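Local coordinates for pesticidal crystal protein Cry4Aa (Bacillus thuringiensis, PDB 2C9K) that kills mosquito larvae by binding to midgut epithelial cells and causing their colloid-osmotic lysis, as the three-domain pore-forming toxin core of a longer protoxin, at residues 360-365 with 400-405; 370-375 with 449-454; 21-26 with 86-91; 156-161 with 181-186. One frame throughout, in Å; residues are numbered along the deposited sequence.

Contact 1 (360-365 with 400-405)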
loop_
_atom_site.group_PDB
_atom_site.type_symbol
_atom_site.label_atom_id
_atom_site.label_comp_id
_atom_site.label_asym_id
_atom_site.label_seq_id
_atom_site.Cartn_x
_atom_site.Cartn_y
_atom_site.Cartn_z
ATOM N N ILE A 360 -19.911 17.327 4.497
ATOM C CA ILE A 360 -20.971 17.754 5.398
ATOM C C ILE A 360 -22.178 16.889 5.074
ATOM O O ILE A 360 -22.729 16.955 3.976
ATOM C CB ILE A 360 -21.382 19.237 5.198
ATOM C CG1 ILE A 360 -20.215 20.174 5.526
ATOM C CG2 ILE A 360 -22.574 19.565 6.097
ATOM C CD1 ILE A 360 -19.093 20.146 4.502
ATOM N N SER A 361 -22.577 16.065 6.030
ATOM C CA SER A 361 -23.715 15.186 5.840
ATOM C C SER A 361 -24.775 15.453 6.908
ATOM O O SER A 361 -24.488 16.063 7.943
ATOM C CB SER A 361 -23.247 13.735 5.917
ATOM O OG SER A 361 -22.454 13.534 7.076
ATOM N N LEU A 362 -25.999 14.999 6.653
ATOM C CA LEU A 362 -27.084 15.186 7.603
ATOM C C LEU A 362 -26.851 14.279 8.806
ATOM O O LEU A 362 -26.358 13.163 8.659
ATOM C CB LEU A 362 -28.425 14.875 6.932
ATOM C CG LEU A 362 -28.756 15.794 5.748
ATOM C CD1 LEU A 362 -30.094 15.420 5.156
ATOM C CD2 LEU A 362 -28.789 17.237 6.216
ATOM N N ASP A 363 -27.183 14.772 9.994
ATOM C CA ASP A 363 -26.998 14.012 11.220
ATOM C C ASP A 363 -28.327 13.488 11.748
ATOM O O ASP A 363 -29.004 14.150 12.533
ATOM C CB ASP A 363 -26.311 14.893 12.261
ATOM C CG ASP A 363 -26.309 14.275 13.642
ATOM O OD1 ASP A 363 -26.167 13.037 13.754
ATOM O OD2 ASP A 363 -26.434 15.038 14.623
ATOM N N ASN A 364 -28.682 12.284 11.309
ATOM C CA ASN A 364 -29.934 11.629 11.682
ATOM C C ASN A 364 -30.195 11.441 13.172
ATOM O O ASN A 364 -31.278 11.000 13.556
ATOM C CB ASN A 364 -30.041 10.267 10.993
ATOM C CG ASN A 364 -28.857 9.366 11.294
ATOM O OD1 ASN A 364 -29.016 8.161 11.464
ATOM N ND2 ASN A 364 -27.662 9.947 11.351
ATOM N N LYS A 365 -29.220 11.762 14.013
ATOM C CA LYS A 365 -29.418 11.612 15.451
ATOM C C LYS A 365 -29.872 10.186 15.754
ATOM O O LYS A 365 -30.881 9.982 16.434
ATOM C CB LYS A 365 -30.493 12.583 15.947
ATOM C CG LYS A 365 -30.265 14.042 15.599
ATOM C CD LYS A 365 -29.122 14.636 16.390
ATOM C CE LYS A 365 -29.067 16.139 16.190
ATOM N NZ LYS A 365 -30.368 16.785 16.545
ATOM N N TYR A 400 -31.219 21.461 9.117
ATOM C CA TYR A 400 -31.003 20.292 9.966
ATOM C C TYR A 400 -29.593 20.269 10.546
ATOM O O TYR A 400 -28.686 20.926 10.036
ATOM C CB TYR A 400 -31.214 19.006 9.162
ATOM C CG TYR A 400 -32.501 18.952 8.371
ATOM C CD1 TYR A 400 -32.670 18.012 7.349
ATOM C CD2 TYR A 400 -33.542 19.848 8.625
ATOM C CE1 TYR A 400 -33.841 17.968 6.595
ATOM C CE2 TYR A 400 -34.716 19.815 7.882
ATOM C CZ TYR A 400 -34.861 18.877 6.864
ATOM O OH TYR A 400 -36.011 18.870 6.101
ATOM N N ASP A 401 -29.417 19.518 11.626
ATOM C CA ASP A 401 -28.103 19.389 12.226
ATOM C C ASP A 401 -27.294 18.635 11.180
ATOM O O ASP A 401 -27.853 17.850 10.412
ATOM C CB ASP A 401 -28.194 18.581 13.517
ATOM C CG ASP A 401 -28.956 19.311 14.606
ATOM O OD1 ASP A 401 -28.412 20.306 15.136
ATOM O OD2 ASP A 401 -30.096 18.900 14.926
ATOM N N VAL A 402 -25.990 18.880 11.132
ATOM C CA VAL A 402 -25.136 18.213 10.154
ATOM C C VAL A 402 -23.858 17.723 10.814
ATOM O O VAL A 402 -23.513 18.158 11.911
ATOM C CB VAL A 402 -24.742 19.171 8.970
ATOM C CG1 VAL A 402 -25.967 19.527 8.129
ATOM C CG2 VAL A 402 -24.096 20.436 9.515
ATOM N N ASN A 403 -23.168 16.807 10.142
ATOM C CA ASN A 403 -21.906 16.279 10.639
ATOM C C ASN A 403 -20.811 16.773 9.709
ATOM O O ASN A 403 -21.043 16.961 8.518
ATOM C CB ASN A 403 -21.910 14.749 10.646
ATOM C CG ASN A 403 -22.748 14.166 11.766
ATOM O OD1 ASN A 403 -22.565 14.502 12.940
ATOM N ND2 ASN A 403 -23.670 13.277 11.410
ATOM N N LYS A 404 -19.624 16.995 10.260
ATOM C CA LYS A 404 -18.483 17.460 9.471
ATOM C C LYS A 404 -17.341 16.483 9.702
ATOM O O LYS A 404 -16.908 16.269 10.837
ATOM C CB LYS A 404 -18.073 18.878 9.891
ATOM N N ASN A 405 -16.867 15.882 8.620
ATOM C CA ASN A 405 -15.791 14.900 8.701
ATOM C C ASN A 405 -14.750 15.129 7.634
ATOM O O ASN A 405 -15.068 15.588 6.545
ATOM C CB ASN A 405 -16.362 13.492 8.528
ATOM C CG ASN A 405 -17.162 13.040 9.724
ATOM O OD1 ASN A 405 -16.594 12.683 10.749
ATOM N ND2 ASN A 405 -18.486 13.059 9.604
HETATM O O HOH W 1 -23.706 12.169 8.794
#

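Contact 2 (370-375 with 449-454)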
loop_
_atom_site.group_PDB
_atom_site.type_symbol
_atom_site.label_atom_id
_atom_site.label_comp_id
_atom_site.label_asym_id
_atom_site.label_seq_id
_atom_site.Cartn_x
_atom_site.Cartn_y
_atom_site.Cartn_z
ATOM N N TYR A 370 -32.563 10.505 6.956
ATOM C CA TYR A 370 -31.444 10.750 6.045
ATOM C C TYR A 370 -30.177 11.290 6.704
ATOM O O TYR A 370 -30.239 12.241 7.480
ATOM C CB TYR A 370 -31.856 11.727 4.931
ATOM C CG TYR A 370 -33.028 11.275 4.082
ATOM C CD1 TYR A 370 -34.277 11.888 4.196
ATOM C CD2 TYR A 370 -32.893 10.225 3.179
ATOM C CE1 TYR A 370 -35.363 11.462 3.435
ATOM C CE2 TYR A 370 -33.970 9.791 2.414
ATOM C CZ TYR A 370 -35.206 10.411 2.548
ATOM O OH TYR A 370 -36.281 9.959 1.807
ATOM N N ASN A 371 -29.033 10.675 6.403
ATOM C CA ASN A 371 -27.748 11.148 6.926
ATOM C C ASN A 371 -26.779 11.315 5.758
ATOM O O ASN A 371 -25.557 11.252 5.918
ATOM C CB ASN A 371 -27.163 10.199 7.992
ATOM C CG ASN A 371 -26.942 8.774 7.489
ATOM O OD1 ASN A 371 -26.468 7.925 8.237
ATOM N ND2 ASN A 371 -27.287 8.508 6.235
ATOM N N ASN A 372 -27.370 11.550 4.586
ATOM C CA ASN A 372 -26.668 11.749 3.321
ATOM C C ASN A 372 -25.677 12.910 3.299
ATOM O O ASN A 372 -25.675 13.773 4.176
ATOM C CB ASN A 372 -27.683 12.005 2.206
ATOM C CG ASN A 372 -28.610 10.848 1.985
ATOM O OD1 ASN A 372 -29.127 10.257 2.935
ATOM N ND2 ASN A 372 -28.845 10.519 0.720
ATOM N N ILE A 373 -24.847 12.918 2.261
ATOM C CA ILE A 373 -23.871 13.976 2.053
ATOM C C ILE A 373 -24.613 15.094 1.320
ATOM O O ILE A 373 -25.302 14.843 0.330
ATOM C CB ILE A 373 -22.691 13.490 1.166
ATOM C CG1 ILE A 373 -21.897 12.405 1.894
ATOM C CG2 ILE A 373 -21.781 14.655 0.822
ATOM C CD1 ILE A 373 -20.729 11.860 1.095
ATOM N N SER A 374 -24.488 16.322 1.805
ATOM C CA SER A 374 -25.160 17.439 1.159
ATOM C C SER A 374 -24.149 18.457 0.642
ATOM O O SER A 374 -24.496 19.333 -0.149
ATOM C CB SER A 374 -26.134 18.120 2.129
ATOM O OG SER A 374 -25.446 18.824 3.152
ATOM N N LYS A 375 -22.899 18.335 1.073
ATOM C CA LYS A 375 -21.867 19.264 0.631
ATOM C C LYS A 375 -20.458 18.664 0.730
ATOM O O LYS A 375 -20.155 17.910 1.661
ATOM C CB LYS A 375 -21.945 20.544 1.466
ATOM C CG LYS A 375 -20.950 21.612 1.060
ATOM C CD LYS A 375 -20.892 22.722 2.090
ATOM C CE LYS A 375 -19.858 23.769 1.703
ATOM N NZ LYS A 375 -20.161 24.348 0.368
ATOM N N GLN A 449 -27.501 5.844 5.027
ATOM C CA GLN A 449 -26.575 5.375 4.003
ATOM C C GLN A 449 -25.162 5.527 4.560
ATOM O O GLN A 449 -24.843 6.547 5.176
ATOM C CB GLN A 449 -26.746 6.232 2.752
ATOM C CG GLN A 449 -26.062 5.718 1.512
ATOM C CD GLN A 449 -26.232 6.667 0.332
ATOM O OE1 GLN A 449 -25.753 6.402 -0.772
ATOM N NE2 GLN A 449 -26.916 7.779 0.564
ATOM N N VAL A 450 -24.335 4.502 4.369
ATOM C CA VAL A 450 -22.946 4.514 4.839
ATOM C C VAL A 450 -22.007 4.603 3.637
ATOM O O VAL A 450 -22.144 3.841 2.674
ATOM C CB VAL A 450 -22.597 3.228 5.622
ATOM C CG1 VAL A 450 -21.119 3.190 5.914
ATOM C CG2 VAL A 450 -23.366 3.183 6.918
ATOM N N TYR A 451 -21.052 5.526 3.686
ATOM C CA TYR A 451 -20.118 5.676 2.578
ATOM C C TYR A 451 -18.721 5.222 2.967
ATOM O O TYR A 451 -18.393 5.105 4.147
ATOM C CB TYR A 451 -20.016 7.138 2.125
ATOM C CG TYR A 451 -21.312 7.818 1.728
ATOM C CD1 TYR A 451 -22.186 8.329 2.691
ATOM C CD2 TYR A 451 -21.640 7.997 0.387
ATOM C CE1 TYR A 451 -23.349 9.004 2.324
ATOM C CE2 TYR A 451 -22.793 8.664 0.011
ATOM C CZ TYR A 451 -23.646 9.168 0.978
ATOM O OH TYR A 451 -24.785 9.848 0.595
ATOM N N THR A 452 -17.903 4.971 1.958
ATOM C CA THR A 452 -16.517 4.601 2.165
ATOM C C THR A 452 -15.754 5.347 1.091
ATOM O O THR A 452 -16.209 5.453 -0.050
ATOM C CB THR A 452 -16.270 3.104 1.984
ATOM O OG1 THR A 452 -16.932 2.658 0.801
ATOM C CG2 THR A 452 -16.770 2.325 3.179
ATOM N N PHE A 453 -14.605 5.887 1.460
ATOM C CA PHE A 453 -13.781 6.620 0.517
ATOM C C PHE A 453 -12.526 5.800 0.267
ATOM O O PHE A 453 -11.770 5.515 1.188
ATOM C CB PHE A 453 -13.450 8.002 1.087
ATOM C CG PHE A 453 -14.670 8.859 1.334
ATOM C CD1 PHE A 453 -15.499 8.620 2.429
ATOM C CD2 PHE A 453 -15.031 9.860 0.430
ATOM C CE1 PHE A 453 -16.669 9.357 2.616
ATOM C CE2 PHE A 453 -16.199 10.601 0.610
ATOM C CZ PHE A 453 -17.018 10.347 1.702
ATOM N N ALA A 454 -12.341 5.390 -0.982
ATOM C CA ALA A 454 -11.193 4.584 -1.381
ATOM C C ALA A 454 -9.985 5.475 -1.617
ATOM O O ALA A 454 -10.110 6.562 -2.169
ATOM C CB ALA A 454 -11.519 3.816 -2.644
HETATM O O HOH W 2 -29.727 7.614 2.232
#

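Contact 3 (21-26 with 86-91)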
loop_
_atom_site.group_PDB
_atom_site.type_symbol
_atom_site.label_atom_id
_atom_site.label_comp_id
_atom_site.label_asym_id
_atom_site.label_seq_id
_atom_site.Cartn_x
_atom_site.Cartn_y
_atom_site.Cartn_z
ATOM N N THR A 21 24.609 2.675 -3.650
ATOM C CA THR A 21 25.907 3.153 -3.193
ATOM C C THR A 21 26.504 2.434 -1.967
ATOM O O THR A 21 25.793 1.771 -1.209
ATOM C CB THR A 21 25.805 4.650 -2.893
ATOM O OG1 THR A 21 24.528 4.925 -2.295
ATOM C CG2 THR A 21 25.950 5.467 -4.176
ATOM N N PRO A 22 27.829 2.563 -1.764
ATOM C CA PRO A 22 28.581 1.959 -0.658
ATOM C C PRO A 22 28.021 2.243 0.736
ATOM O O PRO A 22 28.413 1.596 1.705
ATOM C CB PRO A 22 29.977 2.543 -0.834
ATOM C CG PRO A 22 30.092 2.650 -2.306
ATOM C CD PRO A 22 28.751 3.230 -2.702
ATOM N N LEU A 23 27.117 3.212 0.845
ATOM C CA LEU A 23 26.529 3.545 2.139
ATOM C C LEU A 23 25.041 3.242 2.134
ATOM O O LEU A 23 24.340 3.529 3.100
ATOM C CB LEU A 23 26.755 5.021 2.478
ATOM C CG LEU A 23 28.204 5.517 2.565
ATOM C CD1 LEU A 23 28.785 5.632 1.156
ATOM C CD2 LEU A 23 28.248 6.874 3.260
ATOM N N GLY A 24 24.570 2.658 1.035
ATOM C CA GLY A 24 23.168 2.301 0.907
ATOM C C GLY A 24 22.178 3.356 1.363
ATOM O O GLY A 24 22.499 4.546 1.422
ATOM N N LEU A 25 20.969 2.907 1.686
ATOM C CA LEU A 25 19.897 3.789 2.139
ATOM C C LEU A 25 20.098 4.234 3.582
ATOM O O LEU A 25 19.196 4.809 4.188
ATOM C CB LEU A 25 18.535 3.083 2.021
ATOM C CG LEU A 25 17.916 2.774 0.652
ATOM C CD1 LEU A 25 18.788 1.802 -0.127
ATOM C CD2 LEU A 25 16.527 2.185 0.863
ATOM N N ALA A 26 21.282 3.966 4.128
ATOM C CA ALA A 26 21.598 4.329 5.507
ATOM C C ALA A 26 21.915 5.816 5.691
ATOM O O ALA A 26 21.147 6.550 6.308
ATOM C CB ALA A 26 22.763 3.480 6.010
ATOM N N ASN A 86 26.881 7.729 12.224
ATOM C CA ASN A 86 28.002 8.666 12.244
ATOM C C ASN A 86 29.239 8.092 11.566
ATOM O O ASN A 86 29.768 8.691 10.632
ATOM C CB ASN A 86 28.354 9.072 13.681
ATOM C CG ASN A 86 27.276 9.917 14.331
ATOM O OD1 ASN A 86 26.679 10.784 13.692
ATOM N ND2 ASN A 86 27.035 9.681 15.612
ATOM N N HIS A 87 29.696 6.934 12.034
ATOM C CA HIS A 87 30.876 6.296 11.459
ATOM C C HIS A 87 30.751 6.160 9.945
ATOM O O HIS A 87 31.748 6.204 9.215
ATOM C CB HIS A 87 31.087 4.922 12.095
ATOM C CG HIS A 87 31.293 4.975 13.577
ATOM N ND1 HIS A 87 32.272 5.748 14.163
ATOM C CD2 HIS A 87 30.643 4.359 14.590
ATOM C CE1 HIS A 87 32.215 5.606 15.475
ATOM N NE2 HIS A 87 31.236 4.769 15.761
ATOM N N LEU A 88 29.519 5.998 9.481
ATOM C CA LEU A 88 29.251 5.866 8.059
ATOM C C LEU A 88 29.477 7.226 7.417
ATOM O O LEU A 88 30.259 7.359 6.478
ATOM C CB LEU A 88 27.810 5.404 7.840
ATOM C CG LEU A 88 27.399 5.060 6.409
ATOM C CD1 LEU A 88 28.431 4.147 5.758
ATOM C CD2 LEU A 88 26.035 4.393 6.443
ATOM N N LYS A 89 28.782 8.231 7.939
ATOM C CA LYS A 89 28.907 9.603 7.459
ATOM C C LYS A 89 30.372 10.002 7.597
ATOM O O LYS A 89 30.929 10.677 6.731
ATOM C CB LYS A 89 28.005 10.512 8.301
ATOM C CG LYS A 89 28.341 11.994 8.295
ATOM C CD LYS A 89 28.134 12.651 6.943
ATOM C CE LYS A 89 27.972 14.162 7.104
ATOM N NZ LYS A 89 29.042 14.796 7.936
ATOM N N THR A 90 30.987 9.559 8.691
ATOM C CA THR A 90 32.391 9.832 8.979
ATOM C C THR A 90 33.271 9.073 8.001
ATOM O O THR A 90 34.460 9.354 7.882
ATOM C CB THR A 90 32.771 9.387 10.414
ATOM O OG1 THR A 90 32.072 10.196 11.368
ATOM C CG2 THR A 90 34.270 9.518 10.647
ATOM N N TRP A 91 32.685 8.107 7.300
ATOM C CA TRP A 91 33.440 7.307 6.344
ATOM C C TRP A 91 33.463 7.887 4.932
ATOM O O TRP A 91 34.417 7.652 4.190
ATOM C CB TRP A 91 32.888 5.885 6.275
ATOM C CG TRP A 91 33.684 4.998 5.369
ATOM C CD1 TRP A 91 34.887 4.435 5.640
ATOM C CD2 TRP A 91 33.334 4.581 4.046
ATOM N NE1 TRP A 91 35.315 3.684 4.574
ATOM C CE2 TRP A 91 34.379 3.756 3.579
ATOM C CE3 TRP A 91 32.239 4.822 3.207
ATOM C CZ2 TRP A 91 34.364 3.169 2.314
ATOM C CZ3 TRP A 91 32.222 4.239 1.947
ATOM C CH2 TRP A 91 33.280 3.421 1.514
#

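Contact 4 (156-161 with 181-186)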
loop_
_atom_site.group_PDB
_atom_site.type_symbol
_atom_site.label_atom_id
_atom_site.label_comp_id
_atom_site.label_asym_id
_atom_site.label_seq_id
_atom_site.Cartn_x
_atom_site.Cartn_y
_atom_site.Cartn_z
ATOM N N GLN A 156 22.889 -2.432 3.325
ATOM C CA GLN A 156 24.013 -1.509 3.232
ATOM C C GLN A 156 25.339 -2.270 3.350
ATOM O O GLN A 156 26.262 -2.057 2.562
ATOM C CB GLN A 156 23.901 -0.444 4.330
ATOM C CG GLN A 156 24.850 0.725 4.158
ATOM C CD GLN A 156 26.318 0.319 4.264
ATOM O OE1 GLN A 156 26.823 0.036 5.358
ATOM N NE2 GLN A 156 27.004 0.278 3.125
ATOM N N ALA A 157 25.412 -3.162 4.335
ATOM C CA ALA A 157 26.598 -3.972 4.579
ATOM C C ALA A 157 26.977 -4.726 3.321
ATOM O O ALA A 157 28.141 -4.747 2.930
ATOM C CB ALA A 157 26.337 -4.957 5.712
ATOM N N VAL A 158 25.995 -5.358 2.692
ATOM C CA VAL A 158 26.251 -6.100 1.470
ATOM C C VAL A 158 26.849 -5.179 0.417
ATOM O O VAL A 158 27.846 -5.511 -0.212
ATOM C CB VAL A 158 24.963 -6.724 0.923
ATOM C CG1 VAL A 158 25.197 -7.260 -0.472
ATOM C CG2 VAL A 158 24.514 -7.847 1.835
ATOM N N LYS A 159 26.236 -4.017 0.230
ATOM C CA LYS A 159 26.721 -3.050 -0.752
ATOM C C LYS A 159 28.119 -2.576 -0.388
ATOM O O LYS A 159 29.009 -2.538 -1.235
ATOM C CB LYS A 159 25.790 -1.836 -0.823
ATOM C CG LYS A 159 24.411 -2.121 -1.392
ATOM C CD LYS A 159 23.599 -0.834 -1.435
ATOM C CE LYS A 159 22.180 -1.056 -1.927
ATOM N NZ LYS A 159 21.404 0.211 -1.831
ATOM N N PHE A 160 28.288 -2.211 0.879
ATOM C CA PHE A 160 29.557 -1.723 1.399
ATOM C C PHE A 160 30.717 -2.668 1.078
ATOM O O PHE A 160 31.790 -2.239 0.643
ATOM C CB PHE A 160 29.455 -1.541 2.915
ATOM C CG PHE A 160 30.689 -0.965 3.536
ATOM C CD1 PHE A 160 31.044 0.358 3.303
ATOM C CD2 PHE A 160 31.519 -1.756 4.325
ATOM C CE1 PHE A 160 32.208 0.887 3.843
ATOM C CE2 PHE A 160 32.688 -1.237 4.871
ATOM C CZ PHE A 160 33.035 0.088 4.628
ATOM N N GLU A 161 30.492 -3.958 1.289
ATOM C CA GLU A 161 31.513 -4.960 1.044
ATOM C C GLU A 161 31.799 -5.197 -0.440
ATOM O O GLU A 161 32.958 -5.264 -0.843
ATOM C CB GLU A 161 31.116 -6.268 1.732
ATOM C CG GLU A 161 32.179 -6.809 2.692
ATOM C CD GLU A 161 32.559 -5.820 3.794
ATOM O OE1 GLU A 161 32.166 -6.039 4.966
ATOM O OE2 GLU A 161 33.250 -4.823 3.483
ATOM N N ASP A 181 30.231 -11.790 5.043
ATOM C CA ASP A 181 29.282 -11.798 3.934
ATOM C C ASP A 181 27.858 -11.920 4.478
ATOM O O ASP A 181 27.422 -13.007 4.862
ATOM C CB ASP A 181 29.588 -12.964 2.997
ATOM C CG ASP A 181 28.504 -13.180 1.968
ATOM O OD1 ASP A 181 28.060 -12.187 1.351
ATOM O OD2 ASP A 181 28.106 -14.346 1.771
ATOM N N TYR A 182 27.139 -10.800 4.506
ATOM C CA TYR A 182 25.779 -10.785 5.027
ATOM C C TYR A 182 24.683 -11.090 4.013
ATOM O O TYR A 182 23.507 -11.040 4.358
ATOM C CB TYR A 182 25.467 -9.430 5.661
ATOM C CG TYR A 182 26.400 -9.016 6.769
ATOM C CD1 TYR A 182 27.690 -8.574 6.487
ATOM C CD2 TYR A 182 25.988 -9.048 8.099
ATOM C CE1 TYR A 182 28.548 -8.165 7.503
ATOM C CE2 TYR A 182 26.839 -8.643 9.124
ATOM C CZ TYR A 182 28.118 -8.200 8.817
ATOM O OH TYR A 182 28.966 -7.782 9.818
ATOM N N TYR A 183 25.042 -11.409 2.773
ATOM C CA TYR A 183 24.008 -11.674 1.776
ATOM C C TYR A 183 23.120 -12.884 2.058
ATOM O O TYR A 183 21.929 -12.854 1.773
ATOM C CB TYR A 183 24.600 -11.799 0.370
ATOM C CG TYR A 183 23.518 -11.810 -0.684
ATOM C CD1 TYR A 183 22.533 -10.823 -0.694
ATOM C CD2 TYR A 183 23.447 -12.822 -1.641
ATOM C CE1 TYR A 183 21.501 -10.846 -1.623
ATOM C CE2 TYR A 183 22.417 -12.851 -2.576
ATOM C CZ TYR A 183 21.450 -11.859 -2.555
ATOM O OH TYR A 183 20.423 -11.877 -3.454
ATOM N N PRO A 184 23.687 -13.974 2.592
ATOM C CA PRO A 184 22.799 -15.107 2.856
ATOM C C PRO A 184 21.841 -14.738 3.988
ATOM O O PRO A 184 20.702 -15.194 4.035
ATOM C CB PRO A 184 23.771 -16.213 3.248
ATOM C CG PRO A 184 24.992 -15.879 2.442
ATOM C CD PRO A 184 25.099 -14.393 2.660
ATOM N N VAL A 185 22.318 -13.890 4.889
ATOM C CA VAL A 185 21.527 -13.440 6.032
ATOM C C VAL A 185 20.511 -12.359 5.651
ATOM O O VAL A 185 19.405 -12.318 6.203
ATOM C CB VAL A 185 22.441 -12.880 7.146
ATOM C CG1 VAL A 185 21.610 -12.363 8.298
ATOM C CG2 VAL A 185 23.386 -13.956 7.617
ATOM N N LEU A 186 20.898 -11.477 4.726
ATOM C CA LEU A 186 20.030 -10.396 4.268
ATOM C C LEU A 186 18.773 -11.027 3.720
ATOM O O LEU A 186 17.652 -10.636 4.048
ATOM C CB LEU A 186 20.722 -9.602 3.162
ATOM C CG LEU A 186 19.887 -8.581 2.386
ATOM C CD1 LEU A 186 19.283 -7.570 3.337
ATOM C CD2 LEU A 186 20.769 -7.894 1.358
HETATM O O HOH W 3 31.343 -6.892 8.153
#

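Contact 1 (360-365 with 400-405)
Ser361 and Asn403 form an antiparallel hydrogen-bonded pair. Asn403 N donates to Ser361 O over 2.7 Å, and Ser361 N donates back to Asn403 O over 3.1 Å. A third backbone bond, Asp363 N to Asp401 O at 3.2 Å, extends the pairing past the end of strand 353-362. Here the donor stands above the carbonyl plane, 42° out of it, where the chain is leaving the sheet.

One water joins side chain to backbone. It accepts from Ser361 OG and Asn403 ND2 and donates to Leu362 O. The Ser361 hydroxyl is turned between its own N and carbonyl carbon (chi1 50°), on the face of the sheet that carries Asn403. Asn403 ND2 also makes a weak bond to Asp363 OD1.

Charge gathers at the loop end. Lys365 NZ reaches Asp401 OD2 at 2.7 Å, coming from above the carboxylate plane. The lysine chain is bent at chi2 (-71°) and again at chi4, which brings NZ to the carboxylate. Asp363 and Asp401 bring like charges near each other, with Glu271 close to Asp363, so the ammonium group probably eases the repulsion.

The apolar part is small. Ile360 CG2 rests on Val402 CB at 3.6 Å, while Leu362 CD2 reaches Val402 CG1 and the Tyr400 ring, each at 4.1 Å.

Strand 402-407 is an outer strand of a four-stranded antiparallel Greek-key sheet in the toxin's middle, beta-prism domain. Strand 353-362 lies between it and strand 373-381, and Ser361 and Asn405 pack on Leu267 of strand 262-267.

Contact 2 (370-375 with 449-454)
Ile373 lies over one face of the Tyr451 ring. Its CD1 is 3.8 Å from the ring centroid and only 4° off the ring normal, a CH-pi contact. CG1 sits nearer the hydroxyl end, 3.7 Å from Tyr451 CE1. CG1 is anti to the carbonyl carbon of Ile373 (chi1 -66°), and the extended chi2 carries CD1 on over the ring centre. The same methyl meets Phe453 CZ at 4.1 Å, near the plane of that ring. Ile373 thus fits the face of one aromatic ring and the edge of another.

The polar links are looser. Ile373 N makes a weak, fairly straight bond to Tyr451 OH at 3.5 Å. Asn371 ND2 makes a weak, bent one to Gln449 O. A water donates to Asn372 OD1 and accepts weakly from Gln449 NE2.

Second-shell bonds position these groups. Asn372 ND2 donates to Phe313 O, and Gln449 OE1 is bonded to Ser439 OG. The Gln449 chain is extended, and its CG lies 4.2 Å above the opposite face of Tyr451, offset toward the rim.

The contact joins two sheets inside the beta-prism domain. Strand 373-381 belongs to a four-stranded sheet, and strand 450-457 is the middle strand of a three-stranded one, between 262-267 and 432-440. Phe453 continues the interface by stacking on Phe407 and touching Leu357 and Val359 of strand 353-362.

Contact 3 (21-26 with 86-91)
Trp91 N donates to Leu88 O over 2.7 Å. This bond spans three residues near the C-terminal end of helix 77-89. It links the backbones of the two residues whose side chains face the loop 21-26. On the other side, Gly24 N bonds to Thr21 O, also at 2.7 Å, and closes a type I beta turn. Pro22 and Leu23 are the central residues of that turn and both point at the helix end.

Leu23 sits between the two helix-end side chains. Its CG is 3.5 Å from Leu88 CD1, and its CD2 lies against Leu88 CG and CD1. The other branch, CD1, meets Trp91 CZ3 at 3.8 Å. That methyl lies in the plane of the indole, so it touches the ring at its edge. Pro22 CB approaches the same edge, 4.0 Å from Trp91 CZ3. The indole reaches this place with its CG anti to the backbone N (chi1 -176°). Leu88 divides its branches as well: CD1 packs on Leu23, and CD2 on Ala26 CB at 3.4 Å.

Helix 140-164 lies alongside. Trp91 makes an edge-to-face pair with its Phe160, and Pro22 touches its Tyr163. All this lies in the helical N-terminal domain, the pore-forming domain in this toxin family.

The side-chain pairs that meet across the two segments are apolar, and the hydrogen bonds stay within each segment. The loop between helices 5-16 and 29-37 is therefore held to the end of helix 77-89 by the fit of branched and aromatic side chains, without directional polar links.

Contact 4 (156-161 with 181-186)
Tyr182 packs against helix 140-164 near its CB and ring, and its hydroxyl reaches the helix through a water. CB lies 4.2 Å from Val158 CG2. CG comes next, at the same distance from Ala157 CB. CD1 is closer, 3.9 Å from that Ala157 methyl, which sits over one face of the ring. At the tip, OH meets a water at 3.0 Å in the plane of the ring. The water in turn donates weakly to Glu161 OE1, one helical turn beyond Ala157. CG is anti to the carbonyl carbon (chi1 -57°), which lays the ring against the helix.

Val158 supplies the second patch of the contact through one methyl. CG2 is 3.7 Å from Tyr183 N and 3.8 Å from Leu186 CD2, and it lies near the plane of the Tyr183 ring at its edge. Val158 and Leu186 cross at about a right angle. Asp181 OD1 accepts from Tyr183 N at 3.4 Å, a weak capping bond at the start of helix 183-208, beside this methyl.

The interface is buried in the helical N-terminal domain. It packs Tyr182 and the first turn of helix 183-208 against the later part of helix 140-164. Helix 103-123 completes the site, with Ile107 touching both Ala157 and Tyr182. Leu154, earlier on helix 140-164, touches Tyr182 and Leu186. Tyr183 OH points elsewhere and is hydrogen-bonded to Asp247.

From the N terminus, contact 3 comes first. It closes a mainly helical loop by bringing 21-26 to the end of helix 77-89. Contact 4 follows in series and joins helices 140-164 and 183-208 across a short connection. The two touch in the helical domain: Ala26 meets Gln156, Leu25 meets Lys159, and Trp91 meets Phe160. Contacts 1 and 2 lie in the beta-prism domain, on the other side of the chain's centre. Their segments alternate along the chain, so they cross. They meet where strands 353-362 and 373-381 pair, through backbone bonds such as Leu362 with Asn372 and Ile360 with Ser374. Contact 1 joins neighbouring strands of one sheet; contact 2 ties that sheet to another.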